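Local coordinates for protein ApRick protease (Rickettsia conorii, PDB 5C9F) that probably acts as a retropepsin-like aspartic endopeptidase, here represented by the protease domain of a longer rickettsial protein with a predicted transmembrane helix, at residues G54-L57 against T58-K61; M108-L111 against E112-K115. All coordinates share one frame; numbering follows the deposited sequence.

Contact 1 of 2, residues G54-L57 against T58-K61; sequences GFDL and TKLK
D56 gathers T58, K59 and L60 into a tight turn. Its side chain leads off with CG anti to the backbone N (chi1 180°), which swings the carboxylate forward toward the next residues, and already D56 CB lies 3.5 Å from K59 CG. At the tip the two oxygens part company. OD1 accepts the hydroxyl of T58, with T58 OG1 2.7 Å away from D56 OD1 and tilted above the carboxylate plane, and it also takes a weak bond from T58 N, as in an Asx turn. OD2 instead rests on the aliphatic stem of K59, whose CG and CE each come within 3.3 Å of D56 OD2. The bend of K59 at chi2 (-82°) brings CE back beside this oxygen, yet K59 NZ stays 4.5 Å from D56 OD2, beyond a salt bridge. The backbone backs this up: D56 O receives K59 N at 3.0 Å and, weakly, L60 N. A water links L57 O and L60 O by donating to both. Leucines suit the apolar face: L57 and L60 lie side by side, CD1 to CD1 at 4.0 Å, while L60 CD2 approaches F55 CD1, and F55 and L60 reach I78 of strand 71-84. The two T58 bonds fix how the D56 side chain is turned and, with the lysine charge nearby, are consistent with an ionised carboxylate.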
ATOM      1  N   GLY A  54      12.875  32.549  -4.142  1.00 33.53           N
ATOM      2  CA  GLY A  54      14.245  33.077  -4.347  1.00 38.81           C
ATOM      3  C   GLY A  54      14.592  33.287  -5.807  1.00 50.98           C
ATOM      4  O   GLY A  54      15.740  33.513  -6.108  1.00 41.20           O
ATOM      5  N   PHE A  55      13.618  33.214  -6.714  1.00 37.59           N
ATOM      6  CA  PHE A  55      13.889  33.529  -8.102  1.00 46.78           C
ATOM      7  C   PHE A  55      14.067  35.049  -8.271  1.00 40.69           C
ATOM      8  O   PHE A  55      13.385  35.835  -7.648  1.00 46.76           O
ATOM      9  CB  PHE A  55      12.795  33.016  -8.993  1.00 32.82           C
ATOM     10  CG  PHE A  55      12.820  31.542  -9.175  1.00 32.22           C
ATOM     11  CD1 PHE A  55      13.760  30.957 -10.006  1.00 43.84           C
ATOM     12  CD2 PHE A  55      11.990  30.731  -8.460  1.00 41.99           C
ATOM     13  CE1 PHE A  55      13.814  29.591 -10.175  1.00 38.55           C
ATOM     14  CE2 PHE A  55      12.029  29.357  -8.618  1.00 37.12           C
ATOM     15  CZ  PHE A  55      12.963  28.773  -9.454  1.00 39.99           C
ATOM     16  N   ASP A  56      15.089  35.441  -9.016  1.00 41.48           N
ATOM     17  CA  ASP A  56      15.342  36.856  -9.314  1.00 42.87           C
ATOM     18  C   ASP A  56      14.690  37.117 -10.621  1.00 39.87           C
ATOM     19  O   ASP A  56      15.182  36.659 -11.677  1.00 40.35           O
ATOM     20  CB  ASP A  56      16.851  37.132  -9.394  1.00 46.08           C
ATOM     21  CG  ASP A  56      17.172  38.599  -9.714  1.00 48.89           C
ATOM     22  OD1 ASP A  56      16.288  39.340 -10.198  1.00 51.51           O
ATOM     23  OD2 ASP A  56      18.331  38.989  -9.479  1.00 52.72           O
ATOM     24  N   LEU A  57      13.579  37.844 -10.577  1.00 41.74           N
ATOM     25  CA  LEU A  57      12.727  37.955 -11.773  1.00 35.70           C
ATOM     26  C   LEU A  57      13.469  38.700 -12.887  1.00 41.34           C
ATOM     27  O   LEU A  57      13.219  38.431 -14.040  1.00 36.03           O
ATOM     28  CB  LEU A  57      11.435  38.707 -11.472  1.00 38.79           C
ATOM     29  CG  LEU A  57      10.209  37.968 -10.935  1.00 57.80           C
ATOM     30  CD1 LEU A  57      10.456  36.546 -10.473  1.00 59.32           C
ATOM     31  CD2 LEU A  57       9.576  38.827  -9.860  1.00 58.11           C
ATOM     32  N   THR A  58      14.412  39.565 -12.539  1.00 39.93           N
ATOM     33  CA  THR A  58      15.199  40.268 -13.566  1.00 41.76           C
ATOM     34  C   THR A  58      16.206  39.367 -14.306  1.00 49.58           C
ATOM     35  O   THR A  58      16.623  39.717 -15.402  1.00 50.53           O
ATOM     36  CB  THR A  58      15.995  41.458 -12.975  1.00 57.43           C
ATOM     37  OG1 THR A  58      17.088  40.968 -12.168  1.00 70.23           O
ATOM     38  CG2 THR A  58      15.085  42.332 -12.138  1.00 43.63           C
ATOM     39  N   LYS A  59      16.620  38.246 -13.709  1.00 49.57           N
ATOM     40  CA  LYS A  59      17.576  37.313 -14.339  1.00 56.00           C
ATOM     41  C   LYS A  59      16.883  36.286 -15.201  1.00 48.82           C
ATOM     42  O   LYS A  59      17.505  35.674 -16.059  1.00 62.26           O
ATOM     43  CB  LYS A  59      18.406  36.515 -13.309  1.00 59.82           C
ATOM     44  CG  LYS A  59      19.027  37.312 -12.186  1.00 82.02           C
ATOM     45  CD  LYS A  59      20.314  37.978 -12.590  1.00103.64           C
ATOM     46  CE  LYS A  59      20.972  38.578 -11.359  1.00111.95           C
ATOM     47  NZ  LYS A  59      22.246  39.249 -11.703  1.00 88.36           N
ATOM     48  N   LEU A  60      15.614  36.042 -14.940  1.00 50.67           N
ATOM     49  CA  LEU A  60      14.867  35.040 -15.704  1.00 40.79           C
ATOM     50  C   LEU A  60      14.777  35.551 -17.128  1.00 42.44           C
ATOM     51  O   LEU A  60      14.667  36.743 -17.357  1.00 39.70           O
ATOM     52  CB  LEU A  60      13.499  34.877 -15.146  1.00 37.93           C
ATOM     53  CG  LEU A  60      13.370  34.273 -13.740  1.00 44.85           C
ATOM     54  CD1 LEU A  60      11.906  34.250 -13.349  1.00 49.70           C
ATOM     55  CD2 LEU A  60      13.914  32.863 -13.708  1.00 61.53           C
ATOM     56  N   LYS A  61      14.854  34.660 -18.079  1.00 38.28           N
ATOM     57  CA  LYS A  61      14.637  35.058 -19.459  1.00 53.30           C
ATOM     58  C   LYS A  61      13.231  34.559 -19.851  1.00 41.24           C
ATOM     59  O   LYS A  61      12.918  33.382 -19.721  1.00 39.18           O
ATOM     60  CB  LYS A  61      15.760  34.537 -20.361  1.00 60.77           C
ATOM     61  CG  LYS A  61      16.261  33.141 -20.035  1.00 85.23           C
ATOM     62  CD  LYS A  61      17.222  32.606 -21.085  1.00129.54           C
ATOM     63  CE  LYS A  61      17.864  31.307 -20.624  1.00122.92           C
ATOM     64  NZ  LYS A  61      19.065  30.984 -21.436  1.00112.14           N
TER
HETATM   65  O   HOH W   1      13.698  39.068 -16.634  1.00 43.07           O

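Contact 2 of 2, residues M108-L111 against E112-K115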
ATOM      1  N   MET A 108      -1.645  19.445 -15.129  1.00 31.57           N
ATOM      2  CA  MET A 108      -1.692  18.019 -15.399  1.00 27.94           C
ATOM      3  C   MET A 108      -0.353  17.394 -15.420  1.00 33.33           C
ATOM      4  O   MET A 108      -0.251  16.188 -15.132  1.00 29.37           O
ATOM      5  CB  MET A 108      -2.391  17.756 -16.762  1.00 32.98           C
ATOM      6  CG  MET A 108      -3.860  18.037 -16.737  1.00 62.71           C
ATOM      7  SD  MET A 108      -4.662  16.943 -15.522  1.00 48.35           S
ATOM      8  CE  MET A 108      -4.206  15.342 -16.072  1.00 44.72           C
ATOM      9  N   SER A 109       0.701  18.133 -15.809  1.00 29.16           N
ATOM     10  CA  SER A 109       2.035  17.459 -15.840  1.00 30.07           C
ATOM     11  C   SER A 109       2.462  16.933 -14.454  1.00 35.91           C
ATOM     12  O   SER A 109       2.943  15.821 -14.345  1.00 34.44           O
ATOM     13  CB  SER A 109       3.113  18.344 -16.430  1.00 38.15           C
ATOM     14  OG  SER A 109       2.610  18.908 -17.640  1.00 45.19           O
ATOM     15  N   LEU A 110       2.177  17.680 -13.380  1.00 30.13           N
ATOM     16  CA  LEU A 110       2.451  17.162 -12.035  1.00 24.19           C
ATOM     17  C   LEU A 110       1.348  16.135 -11.610  1.00 26.22           C
ATOM     18  O   LEU A 110       1.652  15.063 -11.044  1.00 32.80           O
ATOM     19  CB  LEU A 110       2.620  18.272 -11.025  1.00 26.73           C
ATOM     20  CG  LEU A 110       2.979  17.886  -9.565  1.00 29.08           C
ATOM     21  CD1 LEU A 110       4.235  17.052  -9.443  1.00 39.42           C
ATOM     22  CD2 LEU A 110       3.154  19.133  -8.721  1.00 49.28           C
ATOM     23  N   LEU A 111       0.085  16.463 -11.857  1.00 28.84           N
ATOM     24  CA  LEU A 111      -1.020  15.646 -11.352  1.00 29.20           C
ATOM     25  C   LEU A 111      -1.010  14.226 -11.925  1.00 42.88           C
ATOM     26  O   LEU A 111      -1.371  13.285 -11.220  1.00 32.57           O
ATOM     27  CB  LEU A 111      -2.328  16.278 -11.698  1.00 26.34           C
ATOM     28  CG  LEU A 111      -2.649  17.514 -10.849  1.00 39.11           C
ATOM     29  CD1 LEU A 111      -3.834  18.215 -11.437  1.00 40.59           C
ATOM     30  CD2 LEU A 111      -2.934  17.174  -9.392  1.00 36.44           C
ATOM     31  N   GLU A 112      -0.554  14.109 -13.187  1.00 33.07           N
ATOM     32  CA  GLU A 112      -0.425  12.836 -13.864  1.00 38.95           C
ATOM     33  C   GLU A 112       0.593  11.947 -13.272  1.00 33.92           C
ATOM     34  O   GLU A 112       0.570  10.748 -13.516  1.00 43.11           O
ATOM     35  CB  GLU A 112      -0.026  13.021 -15.357  1.00 41.72           C
ATOM     36  CG  GLU A 112      -1.210  13.340 -16.199  1.00 48.03           C
ATOM     37  CD  GLU A 112      -0.843  13.836 -17.612  1.00128.44           C
ATOM     38  OE1 GLU A 112       0.375  13.977 -17.942  1.00 56.58           O
ATOM     39  OE2 GLU A 112      -1.797  14.092 -18.396  1.00 70.46           O
ATOM     40  N   ARG A 113       1.517  12.484 -12.507  1.00 32.75           N
ATOM     41  CA  ARG A 113       2.524  11.654 -11.903  1.00 34.88           C
ATOM     42  C   ARG A 113       2.035  10.884 -10.677  1.00 42.71           C
ATOM     43  O   ARG A 113       2.691   9.923 -10.247  1.00 47.42           O
ATOM     44  CB  ARG A 113       3.701  12.515 -11.475  1.00 29.80           C
ATOM     45  CG  ARG A 113       4.473  13.157 -12.602  1.00 45.29           C
ATOM     46  CD  ARG A 113       5.341  14.197 -11.947  1.00 52.94           C
ATOM     47  NE  ARG A 113       6.204  14.861 -12.896  1.00 69.23           N
ATOM     48  CZ  ARG A 113       7.488  14.591 -13.043  1.00 60.27           C
ATOM     49  NH1 ARG A 113       8.072  13.645 -12.317  1.00 52.59           N
ATOM     50  NH2 ARG A 113       8.186  15.266 -13.937  1.00 54.57           N
ATOM     51  N   PHE A 114       0.907  11.287 -10.093  1.00 35.36           N
ATOM     52  CA  PHE A 114       0.350  10.520  -8.959  1.00 36.78           C
ATOM     53  C   PHE A 114      -0.172   9.147  -9.421  1.00 39.93           C
ATOM     54  O   PHE A 114      -0.820   9.049 -10.482  1.00 38.62           O
ATOM     55  CB  PHE A 114      -0.807  11.238  -8.321  1.00 25.69           C
ATOM     56  CG  PHE A 114      -0.377  12.365  -7.405  1.00 24.79           C
ATOM     57  CD1 PHE A 114      -0.125  13.601  -7.923  1.00 35.22           C
ATOM     58  CD2 PHE A 114      -0.147  12.142  -6.072  1.00 32.23           C
ATOM     59  CE1 PHE A 114       0.247  14.651  -7.088  1.00 37.28           C
ATOM     60  CE2 PHE A 114       0.282  13.167  -5.236  1.00 28.85           C
ATOM     61  CZ  PHE A 114       0.457  14.421  -5.753  1.00 34.10           C
ATOM     62  N   LYS A 115      -0.037   8.144  -8.560  1.00 39.69           N
ATOM     63  CA  LYS A 115      -0.580   6.807  -8.855  1.00 45.26           C
ATOM     64  C   LYS A 115      -2.067   6.912  -9.152  1.00 45.43           C
ATOM     65  O   LYS A 115      -2.568   6.250 -10.047  1.00 44.08           O
ATOM     66  CB  LYS A 115      -0.345   5.870  -7.678  1.00 46.43           C
ATOM     67  CG  LYS A 115      -0.474   4.384  -7.894  1.00 63.10           C
ATOM     68  CD  LYS A 115       0.259   3.789  -9.078  1.00 80.97           C
ATOM     69  CE  LYS A 115       1.746   4.122  -9.049  1.00 70.48           C
ATOM     70  NZ  LYS A 115       2.387   3.688  -7.795  1.00 73.32           N
TER
HETATM   71  O   HOH W   2      -2.392  10.868 -11.676  1.00 38.43           O
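The backbone leaves helix 108-111 by a narrowing spiral: E112 N bonds to M108 O, four residues back, at 2.9 Å, whereas R113 N reaches L110 O and F114 N reaches L111 O, three back, the last pair closing a type I turn. E112 and M108 meet at about a right angle. The methionine, bent at chi2 and chi3, curls so that its methyl rests beside the glutamate, M108 CE lying 3.6 Å from both E112 CG and E112 OE2. R113 keeps its chain extended from CG to NE, which carries it back alongside the helix: R113 CG passes 3.5 Å from S109 O, and R113 CD packs against L110 CD1 at 4.0 Å. The guanidinium turns its edge toward S109 O and L110 CA, and both R113 and L110 also touch F89 and I92 of strand 88-97. This helix directly follows the hydrophobic-hydrophobic-Gly motif of retropepsins, and M108 and S109 form backbone bonds to A40 and S41, in the loop that carries the Asp-Thr-Gly signature. F114 turns inward, its ring edge meeting L111 O in plane, with F114 CD1 3.5 Å from L111 O, an arrangement that lets polarised ring hydrogens face a carbonyl. The same L111 O accepts F114 N from above the carbonyl plane and a water that also donates to F114 O. An aromatic suits this buried site, where F89 meets the ring edge-to-face and L126 and Y128 pack on it. Beyond the turn, K115 NZ bonds to A129 O of the second subunit.

How the contacts relate
Contact 1 comes first along the chain, in the loop between helix 47-52 and strand 64-68; contact 2 follows much later, where helix 108-111 gives way to strand 116-120. Their centres are 27 Å apart and their nearest atoms about 14 Å, on opposite sides of the chain's centre, so they do not touch. Both belong to the same retropepsin-like protease domain. Contact 1 is at the surface and leans on strand 71-84 of the mixed sheet, which pairs with strand 88-97, the strand that contact 2 packs against. Contact 2 is more deeply set and also joins the three-stranded sheet; it adjoins the Asp-Thr-Gly loop through M108 and S109, and its last residue, K115, reaches the second subunit.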